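Local structure of nematode fatty acid retinoid binding protein (Necator americanus, 4XCP) at residues E131-K134 / L135-M139. The protein probably binds lipids such as fatty acids and retinol, and holds palmitic acid among its helices. Sequence-based numbering, arbitrary orientation.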
loop_
_atom_site.group_PDB
_atom_site.type_symbol
_atom_site.label_atom_id
_atom_site.label_comp_id
_atom_site.label_asym_id
_atom_site.label_seq_id
_atom_site.Cartn_x
_atom_site.Cartn_y
_atom_site.Cartn_z
ATOM N N GLU A 131 -6.893 -12.041 2.732
ATOM C CA GLU A 131 -7.544 -11.867 1.433
ATOM C C GLU A 131 -6.543 -11.663 0.287
ATOM O O GLU A 131 -6.706 -12.269 -0.761
ATOM C CB GLU A 131 -8.568 -10.718 1.450
ATOM C CG GLU A 131 -9.434 -10.641 0.186
ATOM C CD GLU A 131 -10.068 -11.927 -0.327
ATOM O OE1 GLU A 131 -10.270 -12.878 0.465
ATOM O OE2 GLU A 131 -10.346 -11.988 -1.547
ATOM N N VAL A 132 -5.549 -10.779 0.474
ATOM C CA VAL A 132 -4.513 -10.493 -0.525
ATOM C C VAL A 132 -3.740 -11.808 -0.838
ATOM O O VAL A 132 -3.542 -12.142 -2.005
ATOM C CB VAL A 132 -3.593 -9.319 -0.058
ATOM C CG1 VAL A 132 -2.337 -9.214 -0.919
ATOM C CG2 VAL A 132 -4.358 -7.989 -0.064
ATOM N N LEU A 133 -3.348 -12.555 0.207
ATOM C CA LEU A 133 -2.672 -13.834 0.033
ATOM C C LEU A 133 -3.550 -14.822 -0.749
ATOM O O LEU A 133 -3.066 -15.433 -1.691
ATOM C CB LEU A 133 -2.197 -14.427 1.374
ATOM C CG LEU A 133 -1.570 -15.838 1.319
ATOM C CD1 LEU A 133 -0.284 -15.865 0.477
ATOM C CD2 LEU A 133 -1.331 -16.382 2.713
ATOM N N LYS A 134 -4.833 -14.928 -0.392
ATOM C CA LYS A 134 -5.817 -15.794 -1.053
ATOM C C LYS A 134 -5.909 -15.450 -2.567
ATOM O O LYS A 134 -5.890 -16.355 -3.403
ATOM C CB LYS A 134 -7.192 -15.625 -0.365
ATOM C CG LYS A 134 -8.287 -16.540 -0.914
ATOM C CD LYS A 134 -9.574 -16.459 -0.106
ATOM C CE LYS A 134 -10.621 -17.379 -0.692
ATOM N NZ LYS A 134 -11.998 -16.967 -0.320
ATOM N N LEU A 135 -5.996 -14.150 -2.904
ATOM C CA LEU A 135 -6.032 -13.702 -4.292
ATOM C C LEU A 135 -4.711 -14.043 -5.014
ATOM O O LEU A 135 -4.723 -14.400 -6.189
ATOM C CB LEU A 135 -6.314 -12.200 -4.363
ATOM C CG LEU A 135 -7.690 -11.766 -3.867
ATOM C CD1 LEU A 135 -7.759 -10.280 -3.726
ATOM C CD2 LEU A 135 -8.802 -12.299 -4.758
ATOM N N TYR A 136 -3.582 -13.942 -4.300
ATOM C CA TYR A 136 -2.279 -14.287 -4.840
ATOM C C TYR A 136 -2.272 -15.783 -5.165
ATOM O O TYR A 136 -1.915 -16.159 -6.279
ATOM C CB TYR A 136 -1.153 -13.911 -3.859
ATOM C CG TYR A 136 0.200 -14.406 -4.315
ATOM C CD1 TYR A 136 0.945 -13.691 -5.252
ATOM C CD2 TYR A 136 0.705 -15.629 -3.870
ATOM C CE1 TYR A 136 2.172 -14.161 -5.708
ATOM C CE2 TYR A 136 1.940 -16.102 -4.309
ATOM C CZ TYR A 136 2.667 -15.364 -5.230
ATOM O OH TYR A 136 3.870 -15.830 -5.684
ATOM N N LYS A 137 -2.713 -16.629 -4.203
ATOM C CA LYS A 137 -2.771 -18.080 -4.388
ATOM C C LYS A 137 -3.770 -18.481 -5.466
ATOM O O LYS A 137 -3.518 -19.454 -6.145
ATOM C CB LYS A 137 -3.025 -18.818 -3.058
ATOM C CG LYS A 137 -1.928 -18.604 -2.008
ATOM C CD LYS A 137 -0.600 -19.308 -2.365
ATOM C CE LYS A 137 0.460 -19.058 -1.315
ATOM N NZ LYS A 137 1.732 -19.757 -1.623
ATOM N N ALA A 138 -4.835 -17.682 -5.694
ATOM C CA ALA A 138 -5.845 -17.938 -6.739
ATOM C C ALA A 138 -5.324 -17.720 -8.176
ATOM O O ALA A 138 -5.974 -18.163 -9.119
ATOM C CB ALA A 138 -7.083 -17.082 -6.499
HETATM N N MSE A 139 -4.200 -16.983 -8.343
HETATM C CA MSE A 139 -3.588 -16.729 -9.662
HETATM C C MSE A 139 -2.943 -18.009 -10.195
HETATM O O MSE A 139 -2.566 -18.879 -9.401
HETATM C CB MSE A 139 -2.473 -15.680 -9.564
HETATM C CG MSE A 139 -2.981 -14.238 -9.475
HETATM SE SE MSE A 139 -1.594 -12.986 -10.000
HETATM C CE MSE A 139 -0.460 -13.146 -8.511
#
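Leu135 lies against Glu131 one helical turn back, and each of its side-chain carbons meets that residue. CB lies 3.6 Å from both Glu131 O and Val132 O. CG turns away from its own carbonyl carbon (chi1 -65°), which brings it closer still to Glu131 O and to within 3.5 Å of Glu131 OE2. CD1 touches both of these oxygens, whereas CD2 meets the carboxylate alone, 3.6 Å from OE2. Glu131 reaches this position because its chain bends at chi2 (47°), bringing OE2 against the leucine branches, the two side chains crossing at a slant; the contact is van der Waals, between a carboxylate oxygen and the CG methine and both methyls. Both residues belong to the last turns of helix 122-138, in an all-helical fold, where i to i+4 backbone hydrogen bonds run from Leu135 N to Glu131 O (2.9 Å), Tyr136 N to Val132 O, Lys137 N to Leu133 O and Ala138 N to Lys134 O. The last is the most bent, with 138° at the hydrogen. On another side Leu133 and Lys137 lie alongside each other, pointing the same way, with Leu133 CD1 packed 3.7 Å from Lys137 CE. Leu133 CD1 also approaches Tyr136 CD2, more loosely, at 4.5 Å. Tyr136 stacks its ring with Phe158 and hydrogen-bonds through OH to Glu159 OE2, joining this helix to helix 152-159; Leu135 touches Lys102 of helix 94-115.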